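Local coordinates for protein bvu-3222 (Bacteroides vulgatus ATCC 8482, PDB 3FYF) that is of unknown function but belongs to the DUF4251 family and is probably a periplasmic protein of this gut bacterium, at residues G46-E51 and V119-G124; V134-T139 and A145-N150. All coordinates share one frame; numbering follows the deposited sequence. Where two conformers were deposited one is given.

Contact 1: residues G46-E51 and V119-G124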
ATOM      1  N   GLY B  46      14.420   9.418  18.086  1.00 62.37           N
ATOM      2  CA  GLY B  46      13.196   8.918  18.715  1.00 58.19           C
ATOM      3  C   GLY B  46      12.041   9.903  18.680  1.00 58.91           C
ATOM      4  O   GLY B  46      11.214   9.936  19.593  1.00 59.15           O
ATOM      5  N   SER B  47      12.004  10.714  17.628  1.00 58.28           N
ATOM      6  CA  SER B  47      10.997  11.755  17.476  1.00 58.77           C
ATOM      7  C   SER B  47      10.435  11.686  16.060  1.00 55.00           C
ATOM      8  O   SER B  47      10.941  12.339  15.143  1.00 56.41           O
ATOM      9  CB  SER B  47      11.603  13.135  17.775  1.00 59.51           C
ATOM     10  OG  SER B  47      10.605  14.144  17.827  1.00 61.03           O
ATOM     11  N   PHE B  48       9.392  10.877  15.889  1.00 54.80           N
ATOM     12  CA  PHE B  48       8.838  10.596  14.563  1.00 54.82           C
ATOM     13  C   PHE B  48       7.363  10.231  14.575  1.00 53.79           C
ATOM     14  O   PHE B  48       6.785   9.886  15.610  1.00 49.29           O
ATOM     15  CB  PHE B  48       9.626   9.479  13.853  1.00 54.36           C
ATOM     16  CG  PHE B  48       9.578   8.145  14.558  1.00 54.44           C
ATOM     17  CD1 PHE B  48       8.535   7.246  14.321  1.00 56.35           C
ATOM     18  CD2 PHE B  48      10.588   7.778  15.437  1.00 49.80           C
ATOM     19  CE1 PHE B  48       8.489   6.024  14.969  1.00 55.91           C
ATOM     20  CE2 PHE B  48      10.555   6.557  16.081  1.00 49.53           C
ATOM     21  CZ  PHE B  48       9.501   5.676  15.844  1.00 58.84           C
ATOM     22  N   VAL B  49       6.770  10.288  13.390  1.00 51.12           N
ATOM     23  CA  VAL B  49       5.405   9.824  13.182  1.00 51.66           C
ATOM     24  C   VAL B  49       5.319   9.133  11.819  1.00 51.27           C
ATOM     25  O   VAL B  49       5.931   9.582  10.845  1.00 50.21           O
ATOM     26  CB  VAL B  49       4.374  10.996  13.371  1.00 52.31           C
ATOM     27  CG1 VAL B  49       4.972  12.275  12.921  1.00 47.75           C
ATOM     28  CG2 VAL B  49       3.030  10.746  12.676  1.00 43.31           C
ATOM     29  N   LEU B  50       4.619   8.006  11.770  1.00 54.26           N
ATOM     30  CA  LEU B  50       4.247   7.431  10.491  1.00 54.07           C
ATOM     31  C   LEU B  50       2.823   7.842  10.165  1.00 51.45           C
ATOM     32  O   LEU B  50       1.886   7.458  10.855  1.00 51.74           O
ATOM     33  CB  LEU B  50       4.401   5.906  10.451  1.00 50.46           C
ATOM     34  CG  LEU B  50       4.124   5.404   9.020  1.00 58.16           C
ATOM     35  CD1 LEU B  50       5.266   4.586   8.506  1.00 49.69           C
ATOM     36  CD2 LEU B  50       2.785   4.674   8.838  1.00 49.84           C
ATOM     37  N   GLU B  51       2.690   8.616   9.096  1.00 51.08           N
ATOM     38  CA  GLU B  51       1.405   9.100   8.615  1.00 49.18           C
ATOM     39  C   GLU B  51       0.817   8.071   7.649  1.00 46.31           C
ATOM     40  O   GLU B  51       1.287   7.945   6.516  1.00 49.03           O
ATOM     41  CB  GLU B  51       1.612  10.442   7.908  1.00 48.39           C
ATOM     42  CG  GLU B  51       2.246  11.537   8.783  1.00 50.46           C
ATOM     43  CD  GLU B  51       2.512  12.826   8.027  1.00 53.31           C
ATOM     44  OE1 GLU B  51       2.614  13.889   8.679  1.00 65.31           O
ATOM     45  OE2 GLU B  51       2.631  12.781   6.782  1.00 58.49           O
ATOM     46  N   VAL B 119      15.727   0.124   6.687  1.00 45.14           N
ATOM     47  CA  VAL B 119      15.862   0.187   8.150  1.00 43.81           C
ATOM     48  C   VAL B 119      14.762  -0.598   8.861  1.00 45.88           C
ATOM     49  O   VAL B 119      13.587  -0.482   8.530  1.00 40.29           O
ATOM     50  CB  VAL B 119      15.886   1.645   8.644  1.00 49.27           C
ATOM     51  CG1 VAL B 119      16.013   1.733  10.179  1.00 43.14           C
ATOM     52  CG2 VAL B 119      17.015   2.381   7.975  1.00 46.86           C
ATOM     53  N   TYR B 120      15.169  -1.396   9.839  1.00 48.25           N
ATOM     54  CA  TYR B 120      14.262  -2.225  10.606  1.00 50.45           C
ATOM     55  C   TYR B 120      14.250  -1.723  12.044  1.00 50.70           C
ATOM     56  O   TYR B 120      15.197  -1.940  12.798  1.00 55.09           O
ATOM     57  CB  TYR B 120      14.673  -3.703  10.486  1.00 46.89           C
ATOM     58  CG  TYR B 120      14.598  -4.194   9.048  1.00 44.95           C
ATOM     59  CD1 TYR B 120      13.464  -4.854   8.577  1.00 48.01           C
ATOM     60  CD2 TYR B 120      15.641  -3.961   8.150  1.00 43.67           C
ATOM     61  CE1 TYR B 120      13.382  -5.287   7.251  1.00 44.91           C
ATOM     62  CE2 TYR B 120      15.562  -4.383   6.822  1.00 38.88           C
ATOM     63  CZ  TYR B 120      14.436  -5.041   6.383  1.00 49.58           C
ATOM     64  OH  TYR B 120      14.370  -5.459   5.074  1.00 53.57           O
ATOM     65  N   TYR B 121      13.174  -1.024  12.392  1.00 49.85           N
ATOM     66  CA  TYR B 121      13.026  -0.355  13.683  1.00 46.78           C
ATOM     67  C   TYR B 121      11.923  -1.039  14.487  1.00 50.82           C
ATOM     68  O   TYR B 121      10.741  -0.995  14.106  1.00 48.26           O
ATOM     69  CB  TYR B 121      12.686   1.118  13.444  1.00 46.59           C
ATOM     70  CG  TYR B 121      12.769   2.022  14.655  1.00 51.72           C
ATOM     71  CD1 TYR B 121      11.663   2.221  15.479  1.00 51.61           C
ATOM     72  CD2 TYR B 121      13.941   2.717  14.951  1.00 45.26           C
ATOM     73  CE1 TYR B 121      11.730   3.068  16.578  1.00 57.96           C
ATOM     74  CE2 TYR B 121      14.017   3.567  16.052  1.00 53.79           C
ATOM     75  CZ  TYR B 121      12.906   3.738  16.858  1.00 52.45           C
ATOM     76  OH  TYR B 121      12.960   4.573  17.949  1.00 51.24           O
ATOM     77  N   ASN B 122      12.312  -1.679  15.592  1.00 49.53           N
ATOM     78  CA  ASN B 122      11.385  -2.441  16.432  1.00 51.45           C
ATOM     79  C   ASN B 122      11.307  -1.852  17.841  1.00 53.87           C
ATOM     80  O   ASN B 122      12.307  -1.344  18.348  1.00 56.11           O
ATOM     81  CB  ASN B 122      11.812  -3.915  16.520  1.00 50.91           C
ATOM     82  CG  ASN B 122      11.661  -4.677  15.198  1.00 54.55           C
ATOM     83  OD1 ASN B 122      12.104  -5.814  15.080  1.00 57.92           O
ATOM     84  ND2 ASN B 122      11.030  -4.064  14.217  1.00 55.60           N
ATOM     85  N   TYR B 123      10.127  -1.932  18.462  1.00 52.96           N
ATOM     86  CA  TYR B 123       9.912  -1.463  19.842  1.00 53.82           C
ATOM     87  C   TYR B 123       8.589  -1.943  20.451  1.00 55.30           C
ATOM     88  O   TYR B 123       7.707  -2.445  19.751  1.00 55.67           O
ATOM     89  CB  TYR B 123      10.013   0.072  19.948  1.00 51.24           C
ATOM     90  CG  TYR B 123       8.978   0.847  19.156  1.00 54.68           C
ATOM     91  CD1 TYR B 123       9.183   1.141  17.810  1.00 57.99           C
ATOM     92  CD2 TYR B 123       7.804   1.302  19.754  1.00 46.74           C
ATOM     93  CE1 TYR B 123       8.254   1.861  17.075  1.00 51.07           C
ATOM     94  CE2 TYR B 123       6.866   2.022  19.028  1.00 59.78           C
ATOM     95  CZ  TYR B 123       7.100   2.297  17.687  1.00 57.80           C
ATOM     96  OH  TYR B 123       6.178   3.006  16.952  1.00 47.22           O
ATOM     97  N   GLY B 124       8.471  -1.780  21.764  1.00 56.65           N
ATOM     98  CA  GLY B 124       7.242  -2.088  22.491  1.00 53.97           C
ATOM     99  C   GLY B 124       6.590  -0.828  23.032  1.00 54.71           C
ATOM    100  O   GLY B 124       7.249   0.200  23.213  1.00 47.40           O
TER
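F48 and Y121 project toward each other from facing strands and meet as an offset edge-to-face aromatic pair. The edge of the F48 ring is turned toward the face of Y121. The ring planes stand at 88° and the centroids are 5.2 Å apart. F48 CZ makes the closest approach, 3.5 Å from Y121 CE1. Beside it, F48 CE2 lies 3.6 Å from Y121 OH, and this hydroxyl oxygen sits near the plane of the F48 ring. With CG opposite the backbone N (chi1 -168°), Y121 extends its ring from strand 119-126 toward F48. Y123 flanks the pair. Its CE1 lies at the edge of the F48 ring, 4.2 Å from F48 CZ, and also in the plane of the Y121 ring. G46, at the Schellman end of the preceding helix, comes near the hydroxyl end of Y121, with G46 CA 4.4 Å from Y121 OH. Replacing Y121 with an alanine would probably leave the edge of F48 without its aromatic face and open a gap between the two strands. The three rings lie inside a curled antiparallel sheet, where strands 48-52 and 119-126 face each other without being paired. Helix 27-44 closes one side, with L43 touching both F48 and Y121. V72 and V74 of strand 71-75 pack on Y123, and L164 of strand 158-166 lies against F48.

Contact 2: residues V134-T139 and A145-N150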
ATOM      1  N   VAL B 134       5.694  -3.221  18.049  1.00 48.47           N
ATOM      2  CA  VAL B 134       5.613  -2.485  16.804  1.00 47.51           C
ATOM      3  C   VAL B 134       6.840  -2.817  15.967  1.00 48.30           C
ATOM      4  O   VAL B 134       7.956  -2.889  16.489  1.00 45.81           O
ATOM      5  CB  VAL B 134       5.577  -0.954  17.074  1.00 49.56           C
ATOM      6  CG1 VAL B 134       5.452  -0.177  15.787  1.00 39.23           C
ATOM      7  CG2 VAL B 134       4.430  -0.584  18.017  1.00 48.20           C
ATOM      8  N   SER B 135       6.621  -3.036  14.673  1.00 46.29           N
ATOM      9  CA  SER B 135       7.705  -3.318  13.748  0.50 46.35           C
ATOM     10  C   SER B 135       7.605  -2.419  12.515  1.00 45.24           C
ATOM     11  O   SER B 135       6.643  -2.501  11.754  1.00 42.31           O
ATOM     12  CB  SER B 135       7.698  -4.801  13.365  0.50 46.18           C
ATOM     13  OG  SER B 135       8.897  -5.168  12.717  0.50 50.69           O
ATOM     14  N   ILE B 136       8.597  -1.547  12.347  1.00 43.94           N
ATOM     15  CA  ILE B 136       8.652  -0.616  11.230  1.00 41.01           C
ATOM     16  C   ILE B 136       9.735  -1.056  10.250  1.00 41.23           C
ATOM     17  O   ILE B 136      10.854  -1.363  10.645  1.00 41.67           O
ATOM     18  CB  ILE B 136       8.935   0.853  11.691  1.00 45.74           C
ATOM     19  CG1 ILE B 136       7.835   1.359  12.631  1.00 40.72           C
ATOM     20  CG2 ILE B 136       9.087   1.794  10.482  1.00 41.27           C
ATOM     21  CD1 ILE B 136       8.151   2.692  13.339  1.00 36.04           C
ATOM     22  N   VAL B 137       9.384  -1.101   8.971  1.00 37.30           N
ATOM     23  CA  VAL B 137      10.368  -1.283   7.917  1.00 34.25           C
ATOM     24  C   VAL B 137      10.335  -0.007   7.088  1.00 36.46           C
ATOM     25  O   VAL B 137       9.287   0.340   6.545  1.00 35.35           O
ATOM     26  CB  VAL B 137      10.035  -2.501   7.025  1.00 32.73           C
ATOM     27  CG1 VAL B 137      11.082  -2.652   5.934  1.00 33.66           C
ATOM     28  CG2 VAL B 137       9.932  -3.802   7.878  1.00 37.14           C
ATOM     29  N   LEU B 138      11.468   0.690   7.016  1.00 38.80           N
ATOM     30  CA  LEU B 138      11.621   1.888   6.180  1.00 40.74           C
ATOM     31  C   LEU B 138      12.380   1.540   4.898  1.00 41.80           C
ATOM     32  O   LEU B 138      13.481   0.999   4.954  1.00 38.82           O
ATOM     33  CB  LEU B 138      12.354   2.993   6.957  1.00 40.87           C
ATOM     34  CG  LEU B 138      12.943   4.228   6.260  1.00 42.52           C
ATOM     35  CD1 LEU B 138      11.857   5.156   5.740  1.00 36.01           C
ATOM     36  CD2 LEU B 138      13.840   4.981   7.225  1.00 40.86           C
ATOM     37  N   THR B 139      11.783   1.850   3.749  1.00 43.38           N
ATOM     38  CA  THR B 139      12.404   1.594   2.452  1.00 45.43           C
ATOM     39  C   THR B 139      13.576   2.560   2.216  1.00 46.33           C
ATOM     40  O   THR B 139      13.409   3.771   2.310  1.00 48.94           O
ATOM     41  CB  THR B 139      11.363   1.705   1.309  1.00 44.44           C
ATOM     42  OG1 THR B 139      10.232   0.876   1.598  1.00 42.71           O
ATOM     43  CG2 THR B 139      11.960   1.285  -0.023  1.00 43.72           C
ATOM     44  N   ALA B 145       7.293   3.820   4.497  1.00 42.08           N
ATOM     45  CA  ALA B 145       7.498   2.834   5.545  1.00 37.72           C
ATOM     46  C   ALA B 145       6.229   2.085   5.891  1.00 39.89           C
ATOM     47  O   ALA B 145       5.127   2.605   5.721  1.00 34.81           O
ATOM     48  CB  ALA B 145       8.104   3.489   6.788  1.00 39.62           C
ATOM     49  N   SER B 146       6.420   0.858   6.374  1.00 38.21           N
ATOM     50  CA  SER B 146       5.352  -0.035   6.785  1.00 39.65           C
ATOM     51  C   SER B 146       5.472  -0.339   8.281  1.00 40.79           C
ATOM     52  O   SER B 146       6.544  -0.713   8.760  1.00 44.17           O
ATOM     53  CB  SER B 146       5.468  -1.342   6.012  1.00 38.67           C
ATOM     54  OG  SER B 146       4.256  -2.064   6.083  1.00 50.29           O
ATOM     55  N   VAL B 147       4.372  -0.198   9.009  1.00 41.12           N
ATOM     56  CA  VAL B 147       4.358  -0.417  10.462  1.00 42.65           C
ATOM     57  C   VAL B 147       3.419  -1.560  10.799  1.00 43.89           C
ATOM     58  O   VAL B 147       2.223  -1.439  10.582  1.00 42.05           O
ATOM     59  CB  VAL B 147       3.842   0.826  11.225  1.00 46.00           C
ATOM     60  CG1 VAL B 147       3.940   0.612  12.716  1.00 50.27           C
ATOM     61  CG2 VAL B 147       4.623   2.039  10.855  1.00 53.61           C
ATOM     62  N   THR B 148       3.944  -2.659  11.340  1.00 41.78           N
ATOM     63  CA  THR B 148       3.093  -3.780  11.749  1.00 38.59           C
ATOM     64  C   THR B 148       2.928  -3.786  13.279  1.00 42.22           C
ATOM     65  O   THR B 148       3.909  -3.730  14.021  1.00 42.00           O
ATOM     66  CB  THR B 148       3.628  -5.138  11.216  1.00 40.79           C
ATOM     67  OG1 THR B 148       3.747  -5.087   9.787  1.00 44.51           O
ATOM     68  CG2 THR B 148       2.692  -6.278  11.562  1.00 44.24           C
ATOM     69  N   ILE B 149       1.675  -3.843  13.725  1.00 42.81           N
ATOM     70  CA  ILE B 149       1.321  -3.784  15.140  1.00 48.53           C
ATOM     71  C   ILE B 149       0.764  -5.126  15.647  1.00 43.80           C
ATOM     72  O   ILE B 149      -0.163  -5.690  15.068  1.00 43.20           O
ATOM     73  CB  ILE B 149       0.314  -2.630  15.403  1.00 47.69           C
ATOM     74  CG1 ILE B 149       0.938  -1.286  15.006  1.00 52.32           C
ATOM     75  CG2 ILE B 149      -0.122  -2.597  16.869  1.00 46.09           C
ATOM     76  CD1 ILE B 149      -0.043  -0.321  14.363  1.00 52.26           C
ATOM     77  N   ASN B 150       1.353  -5.619  16.731  1.00 46.10           N
ATOM     78  CA  ASN B 150       0.922  -6.842  17.408  1.00 44.60           C
ATOM     79  C   ASN B 150       0.410  -6.531  18.839  1.00 42.67           C
ATOM     80  O   ASN B 150       1.208  -6.386  19.759  1.00 45.18           O
ATOM     81  CB  ASN B 150       2.106  -7.823  17.434  1.00 43.70           C
ATOM     82  CG  ASN B 150       1.785  -9.150  18.121  1.00 48.02           C
ATOM     83  OD1 ASN B 150       0.748  -9.317  18.766  1.00 46.60           O
ATOM     84  ND2 ASN B 150       2.693 -10.106  17.976  1.00 44.28           N
TER
HETATM   85  O   HOH W   1       6.123  -3.568   8.979  1.00 43.26           O
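V134 and V147 both hold CG1 anti to the backbone N (chi1 -178° and -176°), and these two methyls meet at 3.5 Å, V134 CG1 to V147 CG1, the side chains crossing at a slant. I136 instead sets CG1 beside its own backbone N, which lays it alongside V147, with I136 CG1 3.7 Å from V147 CG2. On the same face A145 CB touches both I136 CG2 and L138 CD1, 4.2 Å from each. The backbones form an antiparallel hairpin. S135 pairs with T148 and V137 with S146, two bonds to each pair. T148 N to S135 O is the shortest at 2.7 Å and nearly straight (169°). S135 O takes a further bond from a water, which also bonds T148 OG1. The other face carries S135, V137, S146 and T148 and is largely polar. S146 OG bonds N161 and T148 OG1 bonds T159, both on strand 158-166. G60 of the second subunit packs on V137 and S146. The apolar face turns inward, where I136 meets F48, and A145 and V147 meet L50 of strand 48-52. Strands 119-126 and 158-166 flank the hairpin and continue the sheet on its two sides.

How the contacts relate
Both contacts are buried and belong to one curled antiparallel sheet. Contact 2 joins neighbouring strands, so it is held by paired backbone bonds, with aliphatic side chains on the inner face. Contact 1 spans the interior between strands that are not paired, and it rests mainly on aromatic rings. The centres of contact 1 and contact 2 are about 7 Å apart. They share a seam: strand 119-126 pairs with strand 132-138, with probable hydrogen bonds from V134 N to Y123 O and from I136 N to Y121 O. Contact 2 thus has one face in the core and one toward the second subunit, whereas the rings of contact 1 lie in the core.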